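Local coordinates for glutamate--tRNA ligase, cytoplasmic (Saccharomyces cerevisiae, PDB 2HRA), which attaches glutamate to tRNA(Glu) in two steps, by way of an ATP-formed glutamyl-adenylate, and, through the N-terminal GST-fold domain given here, joins the cofactor Arc1p, at residues A35-A40 with H181-K186; V73-T78 with K95-A100; Q114-L119 with G144-N149; R126-G131 with T169-D174; S154-K159 with N163-Y168. All blocks are in the same frame, centred on the assembly; numbering follows the deposited sequence.

Contact 1: residues A35-A40 with H181-K186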
# COMPACT_ATOMS: atom_id res chain seq x y z
N ALA A 35 -0.40 0.80 1.79
CA ALA A 35 -1.32 0.63 0.68
C ALA A 35 -2.29 1.80 0.59
O ALA A 35 -2.56 2.33 -0.49
CB ALA A 35 -2.08 -0.66 0.80
N GLU A 36 -2.81 2.18 1.76
CA GLU A 36 -3.76 3.25 1.96
C GLU A 36 -3.12 4.55 1.60
O GLU A 36 -3.71 5.35 0.88
CB GLU A 36 -4.23 3.29 3.42
CG GLU A 36 -5.14 2.11 3.84
CD GLU A 36 -4.35 0.81 4.25
OE1 GLU A 36 -3.12 0.76 4.13
OE2 GLU A 36 -4.99 -0.16 4.70
N LEU A 37 -1.91 4.78 2.10
CA LEU A 37 -1.19 6.00 1.77
C LEU A 37 -0.91 6.12 0.27
O LEU A 37 -1.04 7.22 -0.28
CB LEU A 37 0.12 6.11 2.56
CG LEU A 37 1.09 7.27 2.25
CD1 LEU A 37 0.57 8.64 2.65
CD2 LEU A 37 2.40 6.98 2.97
N ILE A 38 -0.52 5.03 -0.38
CA ILE A 38 -0.18 5.08 -1.82
C ILE A 38 -1.46 5.35 -2.64
O ILE A 38 -1.50 6.19 -3.57
CB ILE A 38 0.62 3.78 -2.26
CG1 ILE A 38 2.01 3.75 -1.60
CG2 ILE A 38 0.88 3.73 -3.75
CD1 ILE A 38 2.75 2.41 -1.72
N ALA A 39 -2.55 4.70 -2.24
CA ALA A 39 -3.85 4.93 -2.86
C ALA A 39 -4.20 6.42 -2.90
O ALA A 39 -4.71 6.92 -3.91
CB ALA A 39 -4.93 4.15 -2.12
N ALA A 40 -3.97 7.10 -1.76
CA ALA A 40 -4.24 8.51 -1.59
C ALA A 40 -3.30 9.33 -2.43
O ALA A 40 -3.69 10.30 -3.02
CB ALA A 40 -4.12 8.91 -0.10
N HIS A 181 7.39 5.98 1.94
CA HIS A 181 8.09 5.84 3.21
C HIS A 181 8.80 7.14 3.62
O HIS A 181 8.59 7.65 4.71
CB HIS A 181 9.10 4.70 3.17
CG HIS A 181 10.11 4.77 4.26
ND1 HIS A 181 9.85 4.38 5.55
CD2 HIS A 181 11.38 5.25 4.27
CE1 HIS A 181 10.91 4.59 6.30
NE2 HIS A 181 11.86 5.12 5.55
N ASP A 182 9.66 7.67 2.74
CA ASP A 182 10.31 8.97 2.99
C ASP A 182 9.32 10.11 3.27
O ASP A 182 9.55 10.92 4.17
CB ASP A 182 11.21 9.36 1.81
CG ASP A 182 12.47 8.51 1.73
OD1 ASP A 182 13.23 8.67 0.75
OD2 ASP A 182 12.71 7.70 2.67
N PHE A 183 8.23 10.17 2.52
CA PHE A 183 7.17 11.13 2.80
C PHE A 183 6.65 10.98 4.21
O PHE A 183 6.47 11.95 4.94
CB PHE A 183 5.99 10.98 1.85
CG PHE A 183 4.77 11.74 2.31
CD1 PHE A 183 4.67 13.11 2.10
CD2 PHE A 183 3.77 11.11 3.02
CE1 PHE A 183 3.58 13.82 2.56
CE2 PHE A 183 2.66 11.83 3.48
CZ PHE A 183 2.57 13.17 3.24
N LEU A 184 6.37 9.75 4.60
CA LEU A 184 5.83 9.50 5.92
C LEU A 184 6.83 9.86 7.02
O LEU A 184 6.48 10.50 8.01
CB LEU A 184 5.38 8.03 6.01
CG LEU A 184 4.62 7.63 7.25
CD1 LEU A 184 3.50 8.59 7.57
CD2 LEU A 184 4.10 6.19 7.04
N SER A 185 8.08 9.48 6.83
CA SER A 185 9.10 9.69 7.85
C SER A 185 9.57 11.15 7.99
O SER A 185 9.89 11.59 9.11
CB SER A 185 10.28 8.73 7.64
OG SER A 185 11.28 9.26 6.79
N LYS A 186 9.62 11.90 6.89
CA LYS A 186 9.87 13.36 6.95
C LYS A 186 8.72 14.12 7.58
O LYS A 186 8.94 15.05 8.33
CB LYS A 186 10.19 13.94 5.56
CG LYS A 186 11.52 13.43 5.03
CD LYS A 186 11.74 13.68 3.52
CE LYS A 186 12.98 12.92 3.00
NZ LYS A 186 14.28 13.49 3.50
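The backbone O of F183 accepts a hydrogen bond from S187 OG one turn further along helix 180-195, while the ring of the same residue meets L37 of helix 34-46. The two helices belong to the GST fold: helix 34-46 connects the parallel strands 21-26 and 51-56, and the last helix of the chain, 180-195, returns from the helical domain to pack beside it. L37 carries the contact alone on its side. With its CG anti to the backbone N (chi1 175°), it extends straight from its helix, and its two methyls part to meet different residues. CD2 faces L184 and stays 4.4 Å from L184 CB, a looser touch than the one on the ring. The CA atoms of L37 and L184 remain 8.9 Å apart, a spacing bridged mainly by the leucine from 34-46. L37 and L184 both also touch I25 of strand 21-26, so the interface continues onto the sheet, where L37 meets I53 and L184 meets L55. H181 ND1 and Y34 OH share a weak hydrogen bond between the same two helices. The other methyl of the leucine comes at the phenyl ring on a slant: L37 CD1 lies 3.9 Å from F183 CE2 and 4.1 Å from F183 CD2.

Contact 2: residues V73-T78 with K95-A100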
# COMPACT_ATOMS: atom_id res chain seq x y z
N VAL A 73 -10.36 0.25 5.37
CA VAL A 73 -9.97 1.60 4.92
C VAL A 73 -9.53 1.64 3.44
O VAL A 73 -9.99 2.50 2.67
CB VAL A 73 -8.85 2.21 5.82
CG1 VAL A 73 -8.34 3.52 5.21
CG2 VAL A 73 -9.35 2.44 7.27
N PHE A 74 -8.65 0.72 3.04
CA PHE A 74 -8.19 0.64 1.66
C PHE A 74 -9.38 0.63 0.72
O PHE A 74 -9.48 1.48 -0.19
CB PHE A 74 -7.35 -0.60 1.40
CG PHE A 74 -6.75 -0.64 0.01
CD1 PHE A 74 -5.71 0.21 -0.33
CD2 PHE A 74 -7.23 -1.52 -0.94
CE1 PHE A 74 -5.16 0.19 -1.61
CE2 PHE A 74 -6.68 -1.56 -2.21
CZ PHE A 74 -5.63 -0.71 -2.55
N ASN A 75 -10.28 -0.33 0.93
CA ASN A 75 -11.41 -0.47 0.03
C ASN A 75 -12.34 0.74 0.03
O ASN A 75 -13.01 1.02 -0.97
CB ASN A 75 -12.20 -1.71 0.38
CG ASN A 75 -11.54 -2.98 -0.12
OD1 ASN A 75 -11.04 -3.05 -1.25
ND2 ASN A 75 -11.55 -4.01 0.72
N LYS A 76 -12.42 1.42 1.16
CA LYS A 76 -13.19 2.62 1.24
C LYS A 76 -12.57 3.73 0.39
O LYS A 76 -13.28 4.47 -0.25
CB LYS A 76 -13.39 3.05 2.70
CG LYS A 76 -14.31 2.10 3.48
CD LYS A 76 -14.63 2.59 4.87
CE LYS A 76 -15.94 2.01 5.39
NZ LYS A 76 -15.86 0.59 5.79
N ILE A 77 -11.24 3.82 0.33
CA ILE A 77 -10.61 4.85 -0.52
C ILE A 77 -10.94 4.58 -1.99
O ILE A 77 -11.33 5.45 -2.78
CB ILE A 77 -9.09 4.86 -0.32
CG1 ILE A 77 -8.74 5.19 1.14
CG2 ILE A 77 -8.41 5.86 -1.30
CD1 ILE A 77 -7.30 4.87 1.49
N THR A 78 -10.82 3.30 -2.29
CA THR A 78 -10.90 2.72 -3.60
C THR A 78 -12.30 2.87 -4.21
O THR A 78 -12.43 3.18 -5.38
CB THR A 78 -10.47 1.26 -3.44
OG1 THR A 78 -9.07 1.15 -3.79
CG2 THR A 78 -11.38 0.31 -4.13
N LYS A 95 -9.82 -10.17 -5.06
CA LYS A 95 -8.98 -11.34 -4.71
C LYS A 95 -7.58 -10.95 -4.33
O LYS A 95 -6.98 -11.54 -3.43
CB LYS A 95 -8.84 -12.30 -5.89
CG LYS A 95 -10.10 -12.98 -6.38
CD LYS A 95 -9.79 -14.22 -7.23
CE LYS A 95 -8.41 -14.17 -7.99
NZ LYS A 95 -7.26 -14.85 -7.29
N TRP A 96 -7.01 -9.99 -5.05
CA TRP A 96 -5.63 -9.66 -4.86
C TRP A 96 -5.48 -8.68 -3.72
O TRP A 96 -4.52 -8.70 -3.00
CB TRP A 96 -5.01 -9.15 -6.16
CG TRP A 96 -4.86 -10.24 -7.14
CD1 TRP A 96 -5.68 -10.51 -8.20
CD2 TRP A 96 -3.85 -11.27 -7.12
NE1 TRP A 96 -5.24 -11.66 -8.84
CE2 TRP A 96 -4.12 -12.13 -8.20
CE3 TRP A 96 -2.75 -11.53 -6.31
CZ2 TRP A 96 -3.32 -13.25 -8.48
CZ3 TRP A 96 -1.98 -12.63 -6.58
CH2 TRP A 96 -2.25 -13.48 -7.65
N VAL A 97 -6.45 -7.80 -3.56
CA VAL A 97 -6.49 -6.95 -2.37
C VAL A 97 -6.66 -7.78 -1.11
O VAL A 97 -6.03 -7.51 -0.11
CB VAL A 97 -7.61 -5.95 -2.47
CG1 VAL A 97 -7.74 -5.21 -1.14
CG2 VAL A 97 -7.32 -5.00 -3.64
N ASN A 98 -7.52 -8.80 -1.17
CA ASN A 98 -7.64 -9.75 -0.06
C ASN A 98 -6.34 -10.45 0.27
O ASN A 98 -5.95 -10.57 1.44
CB ASN A 98 -8.71 -10.80 -0.37
CG ASN A 98 -10.12 -10.22 -0.34
OD1 ASN A 98 -10.39 -9.20 0.30
ND2 ASN A 98 -11.04 -10.88 -1.03
N LEU A 99 -5.64 -10.95 -0.76
CA LEU A 99 -4.35 -11.60 -0.53
C LEU A 99 -3.36 -10.67 0.16
O LEU A 99 -2.65 -11.07 1.09
CB LEU A 99 -3.72 -12.08 -1.86
CG LEU A 99 -2.40 -12.85 -1.66
CD1 LEU A 99 -2.64 -14.21 -0.99
CD2 LEU A 99 -1.63 -13.01 -2.96
N ALA A 100 -3.30 -9.42 -0.28
CA ALA A 100 -2.39 -8.46 0.29
C ALA A 100 -2.73 -8.20 1.76
O ALA A 100 -1.87 -8.22 2.62
CB ALA A 100 -2.43 -7.12 -0.53
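N75 of helix 73-80 and V97 of helix 90-104 bring the two backbones nearest, with CA atoms 8.5 Å apart, a gap spanned wholly by side chains. V97 points straight at the opposite helix and both its methyls are used. Its CG1, anti to the backbone N (chi1 173°), fits between two neighbours, 3.7 Å from F74 CD2 and 3.9 Å from N75 OD1. Its CG2 sits 3.8 Å from F74 CE2, and the two methyls lie along the CD2-CE2 bond of the phenyl ring, meeting it at a slant. F74 swings its CG anti to its own N (chi1 -174°), which carries the ring out between the helices; T78 OG1, one turn on, stands 3.9 Å above one face toward the rim. N75 lies alongside V97 and runs past it in the opposite sense, and its ND2 is hydrogen-bonded to D72 OD1. In the GST fold this is a seam between halves: 73-80 is a helix of the thioredoxin-like part, 90-104 the first long helix of the helical domain. F74 extends the seam, touching A35 and A39 of helix 34-46 and V140 and A141 of helix 137-148. Adhesion across it is therefore dispersive, and the one polar group that takes part, the N75 amide, meets V97 only by van der Waals contact while its polar bonding goes back to D72.

Contact 3: residues Q114-L119 with G144-N149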
# COMPACT_ATOMS: atom_id res chain seq x y z
N GLN A 114 4.32 -19.21 0.36
CA GLN A 114 3.28 -19.68 -0.54
C GLN A 114 2.62 -18.51 -1.23
O GLN A 114 2.33 -18.55 -2.43
CB GLN A 114 2.20 -20.42 0.23
CG GLN A 114 2.60 -21.68 0.97
CD GLN A 114 1.41 -22.25 1.78
OE1 GLN A 114 0.28 -22.34 1.27
NE2 GLN A 114 1.66 -22.62 3.05
N SER A 115 2.32 -17.47 -0.47
CA SER A 115 1.55 -16.34 -1.02
C SER A 115 2.42 -15.62 -2.07
O SER A 115 1.94 -15.19 -3.13
CB SER A 115 1.11 -15.40 0.12
OG SER A 115 0.36 -16.13 1.11
N LEU A 116 3.70 -15.49 -1.78
CA LEU A 116 4.64 -14.91 -2.72
C LEU A 116 4.79 -15.75 -3.99
O LEU A 116 5.09 -15.21 -5.06
CB LEU A 116 6.03 -14.75 -2.04
CG LEU A 116 6.18 -13.58 -1.05
CD1 LEU A 116 7.47 -13.70 -0.24
CD2 LEU A 116 6.09 -12.23 -1.82
N GLU A 117 4.60 -17.06 -3.88
CA GLU A 117 4.68 -17.94 -5.06
C GLU A 117 3.49 -17.71 -5.96
O GLU A 117 3.61 -17.69 -7.19
CB GLU A 117 4.73 -19.40 -4.64
CG GLU A 117 4.83 -20.41 -5.79
CD GLU A 117 5.91 -20.09 -6.81
OE1 GLU A 117 7.04 -19.83 -6.37
OE2 GLU A 117 5.62 -20.08 -8.04
N THR A 118 2.33 -17.56 -5.32
CA THR A 118 1.11 -17.28 -6.06
C THR A 118 1.22 -15.99 -6.87
O THR A 118 0.82 -15.94 -8.06
CB THR A 118 -0.08 -17.22 -5.10
OG1 THR A 118 -0.20 -18.49 -4.45
CG2 THR A 118 -1.37 -16.93 -5.85
N LEU A 119 1.71 -14.93 -6.23
CA LEU A 119 1.91 -13.63 -6.89
C LEU A 119 2.99 -13.71 -7.99
O LEU A 119 2.85 -13.14 -9.09
CB LEU A 119 2.30 -12.59 -5.83
CG LEU A 119 2.51 -11.12 -6.25
CD1 LEU A 119 1.25 -10.53 -6.99
CD2 LEU A 119 2.93 -10.24 -5.04
N GLY A 144 2.09 -2.19 -1.17
CA GLY A 144 2.02 -1.67 0.20
C GLY A 144 2.19 -2.74 1.25
O GLY A 144 2.98 -2.59 2.18
N ALA A 145 1.49 -3.85 1.08
CA ALA A 145 1.61 -4.98 2.01
C ALA A 145 3.08 -5.44 2.11
O ALA A 145 3.60 -5.63 3.21
CB ALA A 145 0.69 -6.14 1.57
N LEU A 146 3.76 -5.61 0.98
CA LEU A 146 5.16 -6.10 1.02
C LEU A 146 6.13 -5.05 1.57
O LEU A 146 7.10 -5.39 2.29
CB LEU A 146 5.61 -6.63 -0.36
CG LEU A 146 4.81 -7.83 -0.92
CD1 LEU A 146 5.23 -8.12 -2.37
CD2 LEU A 146 4.98 -9.09 -0.08
N ARG A 147 5.87 -3.78 1.30
CA ARG A 147 6.65 -2.68 1.88
C ARG A 147 6.56 -2.74 3.39
O ARG A 147 7.53 -2.50 4.08
CB ARG A 147 6.17 -1.31 1.38
CG ARG A 147 6.99 -0.10 1.87
CD ARG A 147 8.48 -0.32 1.59
NE ARG A 147 9.34 0.73 2.11
CZ ARG A 147 9.87 0.74 3.33
NH1 ARG A 147 9.62 -0.24 4.20
NH2 ARG A 147 10.63 1.74 3.68
N SER A 148 5.39 -3.08 3.90
CA SER A 148 5.18 -3.10 5.36
C SER A 148 5.86 -4.32 6.00
O SER A 148 6.15 -4.32 7.20
CB SER A 148 3.67 -3.09 5.68
OG SER A 148 3.14 -4.43 5.71
N ASN A 149 6.10 -5.37 5.22
CA ASN A 149 6.54 -6.68 5.74
C ASN A 149 8.00 -6.96 5.46
O ASN A 149 8.36 -7.40 4.36
CB ASN A 149 5.70 -7.79 5.12
CG ASN A 149 5.88 -9.12 5.79
OD1 ASN A 149 4.98 -9.95 5.71
ND2 ASN A 149 7.02 -9.34 6.46
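L146 holds its CG anti to the carbonyl carbon (chi1 -62°), which drives its branched end at helix 109-122, where two leucines one turn apart receive it. L116 is twisted the same way, whereas L119 has its CG anti to the backbone N (chi1 -177°) and points more directly across. Each methyl of L146 thus has its own mate. CD2 packs on L116 CD2 at 3.8 Å, the two side chains passing aslant, and CD1 meets L119 CD2 tip to tip at 4.1 Å. The helices belong to the all-helical C-terminal part of the GST fold; their CA atoms at L116 and L146 stay 9.6 Å apart. Neighbours close in from helices 152-158 and 162-172: L116 also touches I155 and I156, and both L119 and L146 touch W167. Within 144-149, S148 OG donates to A145 O at 2.8 Å, bent to 131° at the carbonyl and tilted from its plane.

Contact 4: residues R126-G131 with T169-D174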
# COMPACT_ATOMS: atom_id res chain seq x y z
N ARG A 126 3.07 -11.04 -17.15
CA ARG A 126 2.38 -9.78 -16.92
C ARG A 126 3.33 -8.75 -16.28
O ARG A 126 4.11 -9.12 -15.41
CB ARG A 126 1.24 -10.04 -15.92
CG ARG A 126 0.13 -10.87 -16.47
CD ARG A 126 -1.11 -10.82 -15.63
NE ARG A 126 -2.16 -11.66 -16.20
CZ ARG A 126 -2.28 -12.98 -15.97
NH1 ARG A 126 -1.43 -13.63 -15.19
NH2 ARG A 126 -3.26 -13.67 -16.54
N THR A 127 3.23 -7.47 -16.65
CA THR A 127 3.92 -6.39 -15.92
C THR A 127 3.24 -6.10 -14.58
O THR A 127 3.89 -5.99 -13.53
CB THR A 127 3.95 -5.10 -16.72
OG1 THR A 127 4.50 -5.39 -18.00
CG2 THR A 127 4.83 -4.05 -16.04
N PHE A 128 1.91 -6.01 -14.62
CA PHE A 128 1.11 -5.74 -13.45
C PHE A 128 0.16 -6.90 -13.20
O PHE A 128 -0.08 -7.70 -14.07
CB PHE A 128 0.35 -4.43 -13.64
CG PHE A 128 1.25 -3.26 -13.83
CD1 PHE A 128 1.21 -2.51 -14.98
CD2 PHE A 128 2.22 -2.98 -12.89
CE1 PHE A 128 2.08 -1.46 -15.17
CE2 PHE A 128 3.08 -1.95 -13.08
CZ PHE A 128 3.02 -1.19 -14.22
N ILE A 129 -0.38 -6.98 -11.98
CA ILE A 129 -1.08 -8.17 -11.52
C ILE A 129 -2.25 -8.58 -12.40
O ILE A 129 -2.42 -9.77 -12.70
CB ILE A 129 -1.53 -8.03 -10.03
CG1 ILE A 129 -0.28 -8.18 -9.14
CG2 ILE A 129 -2.59 -9.10 -9.70
CD1 ILE A 129 -0.43 -7.68 -7.66
N LEU A 130 -2.99 -7.60 -12.88
CA LEU A 130 -4.15 -7.88 -13.70
C LEU A 130 -3.89 -7.71 -15.18
O LEU A 130 -4.78 -7.92 -15.99
CB LEU A 130 -5.36 -7.06 -13.26
CG LEU A 130 -5.87 -7.35 -11.86
CD1 LEU A 130 -7.00 -6.40 -11.54
CD2 LEU A 130 -6.30 -8.83 -11.74
N GLY A 131 -2.66 -7.37 -15.55
CA GLY A 131 -2.24 -7.47 -16.94
C GLY A 131 -2.65 -6.31 -17.82
O GLY A 131 -2.75 -6.47 -19.03
N THR A 169 10.46 -3.67 -7.85
CA THR A 169 11.42 -2.66 -8.29
C THR A 169 10.84 -1.68 -9.31
O THR A 169 11.09 -0.47 -9.22
CB THR A 169 12.64 -3.35 -8.86
OG1 THR A 169 13.15 -4.21 -7.84
CG2 THR A 169 13.72 -2.35 -9.29
N LEU A 170 10.04 -2.18 -10.24
CA LEU A 170 9.39 -1.31 -11.21
C LEU A 170 8.59 -0.25 -10.46
O LEU A 170 8.83 0.95 -10.60
CB LEU A 170 8.46 -2.10 -12.13
CG LEU A 170 7.73 -1.25 -13.18
CD1 LEU A 170 8.72 -0.46 -14.08
CD2 LEU A 170 6.84 -2.18 -13.97
N LEU A 171 7.66 -0.72 -9.62
CA LEU A 171 6.80 0.17 -8.86
C LEU A 171 7.58 1.07 -7.89
O LEU A 171 7.24 2.25 -7.74
CB LEU A 171 5.69 -0.61 -8.13
CG LEU A 171 4.62 -1.17 -9.08
CD1 LEU A 171 3.72 -2.16 -8.38
CD2 LEU A 171 3.79 -0.04 -9.73
N GLU A 172 8.64 0.55 -7.28
CA GLU A 172 9.47 1.34 -6.38
C GLU A 172 10.12 2.56 -7.08
O GLU A 172 10.26 3.61 -6.46
CB GLU A 172 10.54 0.45 -5.74
CG GLU A 172 11.40 1.12 -4.68
CD GLU A 172 12.49 0.20 -4.19
OE1 GLU A 172 12.58 -0.01 -2.97
OE2 GLU A 172 13.27 -0.33 -5.03
N MET A 173 10.48 2.44 -8.35
CA MET A 173 11.02 3.57 -9.12
C MET A 173 9.98 4.68 -9.40
O MET A 173 10.34 5.76 -9.86
CB MET A 173 11.62 3.09 -10.44
CG MET A 173 12.83 2.20 -10.31
SD MET A 173 13.48 1.61 -11.90
CE MET A 173 12.04 0.84 -12.66
N ASP A 174 8.71 4.39 -9.17
CA ASP A 174 7.64 5.34 -9.28
C ASP A 174 7.52 6.00 -7.90
O ASP A 174 7.09 5.35 -6.94
CB ASP A 174 6.36 4.59 -9.66
CG ASP A 174 5.17 5.50 -9.93
OD1 ASP A 174 5.18 6.63 -9.44
OD2 ASP A 174 4.20 5.06 -10.62
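This is an apolar loop-on-helix contact at the edge of the helical domain: T127 and F128, in the loop between helices 109-122 and 137-148, lean on L170 and L171 near the end of helix 162-172. L170 sends CD2 across T127 nearly at a right angle, and the methyl meets T127 CG2 at 3.4 Å, tighter than carbon pairs usually pack. The same CD2 lies 3.9 Å from F128 CE2, and L171 CD2 reaches that ring carbon from the other leucine at an equal distance. F128 is also covered from its own side, T127 CG2 standing 3.8 Å over the centre of one ring face. A type I turn from F128 to G131, closed by G131 N to F128 O, shapes the loop, and D139 OD2 takes a hydrogen bond from I129 N. Because only methyls and a ring meet here, the loop and the helix, both parts of regions that interact with Arc1p, are held together by apolar packing.

Contact 5: residues S154-K159 with N163-Y168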
# COMPACT_ATOMS: atom_id res chain seq x y z
N SER A 154 14.01 -11.32 1.74
CA SER A 154 14.83 -12.50 1.65
C SER A 154 14.11 -13.69 1.01
O SER A 154 14.74 -14.48 0.33
CB SER A 154 15.32 -12.90 3.04
OG SER A 154 15.67 -11.72 3.72
N ILE A 155 12.81 -13.79 1.22
CA ILE A 155 12.07 -14.90 0.63
C ILE A 155 12.04 -14.79 -0.88
O ILE A 155 12.29 -15.77 -1.61
CB ILE A 155 10.68 -15.04 1.20
CG1 ILE A 155 10.77 -15.41 2.67
CG2 ILE A 155 9.91 -16.15 0.45
CD1 ILE A 155 9.45 -15.45 3.33
N ILE A 156 11.78 -13.57 -1.32
CA ILE A 156 11.70 -13.25 -2.72
C ILE A 156 13.01 -13.58 -3.40
O ILE A 156 13.04 -14.08 -4.51
CB ILE A 156 11.40 -11.75 -2.89
CG1 ILE A 156 9.93 -11.46 -2.56
CG2 ILE A 156 11.79 -11.26 -4.30
CD1 ILE A 156 9.67 -9.99 -2.27
N LYS A 157 14.10 -13.30 -2.72
CA LYS A 157 15.43 -13.59 -3.26
C LYS A 157 15.73 -15.09 -3.26
O LYS A 157 16.02 -15.68 -4.30
CB LYS A 157 16.45 -12.81 -2.47
CG LYS A 157 17.86 -13.26 -2.72
CD LYS A 157 18.83 -12.36 -2.00
CE LYS A 157 20.21 -12.93 -2.06
NZ LYS A 157 20.66 -13.10 -3.49
N ASN A 158 15.60 -15.70 -2.09
CA ASN A 158 16.09 -17.07 -1.86
C ASN A 158 15.20 -18.15 -2.53
O ASN A 158 15.66 -19.25 -2.81
CB ASN A 158 16.22 -17.30 -0.36
CG ASN A 158 17.47 -16.63 0.21
OD1 ASN A 158 18.53 -16.70 -0.39
ND2 ASN A 158 17.36 -16.01 1.37
N LYS A 159 13.94 -17.82 -2.78
CA LYS A 159 12.99 -18.70 -3.50
C LYS A 159 12.76 -18.22 -4.93
O LYS A 159 11.90 -18.71 -5.62
CB LYS A 159 11.67 -18.86 -2.73
CG LYS A 159 11.89 -19.50 -1.33
CD LYS A 159 10.65 -20.18 -0.82
CE LYS A 159 10.83 -20.96 0.45
NZ LYS A 159 11.48 -20.19 1.54
N ASN A 163 9.84 -12.55 -10.61
CA ASN A 163 8.77 -11.74 -11.17
C ASN A 163 8.28 -10.75 -10.13
O ASN A 163 8.08 -9.57 -10.43
CB ASN A 163 7.65 -12.64 -11.64
CG ASN A 163 8.13 -13.65 -12.65
OD1 ASN A 163 8.88 -13.31 -13.57
ND2 ASN A 163 7.69 -14.87 -12.50
N VAL A 164 8.15 -11.20 -8.89
CA VAL A 164 7.81 -10.30 -7.78
C VAL A 164 8.90 -9.24 -7.62
O VAL A 164 8.65 -8.06 -7.48
CB VAL A 164 7.62 -11.09 -6.44
CG1 VAL A 164 7.45 -10.10 -5.25
CG2 VAL A 164 6.40 -12.03 -6.54
N SER A 165 10.14 -9.70 -7.64
CA SER A 165 11.27 -8.78 -7.50
C SER A 165 11.22 -7.66 -8.54
O SER A 165 11.36 -6.48 -8.21
CB SER A 165 12.57 -9.57 -7.65
OG SER A 165 13.66 -8.75 -7.36
N ARG A 166 11.02 -8.03 -9.79
CA ARG A 166 11.06 -7.08 -10.89
C ARG A 166 9.84 -6.16 -10.86
O ARG A 166 9.97 -4.94 -11.05
CB ARG A 166 11.17 -7.83 -12.20
CG ARG A 166 12.54 -8.46 -12.38
CD ARG A 166 12.64 -9.31 -13.62
NE ARG A 166 14.00 -9.85 -13.79
CZ ARG A 166 14.30 -11.00 -14.39
NH1 ARG A 166 13.35 -11.75 -14.91
NH2 ARG A 166 15.56 -11.39 -14.48
N TRP A 167 8.68 -6.72 -10.56
CA TRP A 167 7.47 -5.91 -10.37
C TRP A 167 7.60 -4.92 -9.20
O TRP A 167 7.14 -3.80 -9.31
CB TRP A 167 6.28 -6.85 -10.18
CG TRP A 167 5.04 -6.29 -9.57
CD1 TRP A 167 3.98 -5.76 -10.22
CD2 TRP A 167 4.71 -6.29 -8.17
NE1 TRP A 167 3.00 -5.42 -9.31
CE2 TRP A 167 3.43 -5.73 -8.05
CE3 TRP A 167 5.35 -6.76 -7.01
CZ2 TRP A 167 2.78 -5.57 -6.81
CZ3 TRP A 167 4.71 -6.59 -5.77
CH2 TRP A 167 3.46 -6.00 -5.68
N TYR A 168 8.18 -5.35 -8.08
CA TYR A 168 8.36 -4.51 -6.90
C TYR A 168 9.34 -3.35 -7.21
O TYR A 168 9.07 -2.19 -6.90
CB TYR A 168 8.82 -5.34 -5.68
CG TYR A 168 8.89 -4.54 -4.38
CD1 TYR A 168 7.85 -4.57 -3.48
CD2 TYR A 168 10.01 -3.76 -4.07
CE1 TYR A 168 7.90 -3.80 -2.31
CE2 TYR A 168 10.06 -3.00 -2.91
CZ TYR A 168 8.99 -3.03 -2.04
OH TYR A 168 9.01 -2.29 -0.88
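I156 and V164 cross nearly at right angles, the isoleucine pressing its longer branch on one valine methyl. I156 CD1 is 3.7 Å from V164 CG1, and CG1 of the same isoleucine follows at 3.9 Å. Its CG1 lies anti to the carbonyl carbon (chi1 -75°) and its CG2 anti to the backbone N, which sends the branches to successive residues of helix 162-172: CG2 rests 3.8 Å from S165 CB. The CA atoms of I156 and S165 are 6.6 Å apart. These are two successive helices joined by a short turn in the GST-type helical domain: K159 is the first residue to leave helical angles after 152-158, and the next helix opens at 162. Replacing I156 by an alanine would probably leave V164 CG1 and S165 CB without their partner and open a gap between the helices. Beyond the pair, V164 touches L146 of helix 137-148 and its N binds D120 OD1, while Y168 stacks its ring with W143. Residues 163-168 belong to a region that interacts with Arc1p.

Contact 1 ties the two ends of the domain together and spans the others in sequence; it meets contact 2 through A35 O, 3.6 Å from F74 CE1. From there the packing runs into the helical half: W96 of contact 2 touches L119 of contact 3 and I129 of contact 4. Contacts 3 and 5 are the closest pair, with centres about 9 Å apart, and touch through W167 of contact 5, whose CZ3 lies 3.8 Å from L146 CD1 of contact 3. Contacts 4 and 5 both use helix 162-172 and include residues of the Arc1p-interacting regions; their centres are about 18 and 22 Å from that of contact 1. The catalytic site lies in the rest of the synthetase, beyond this domain.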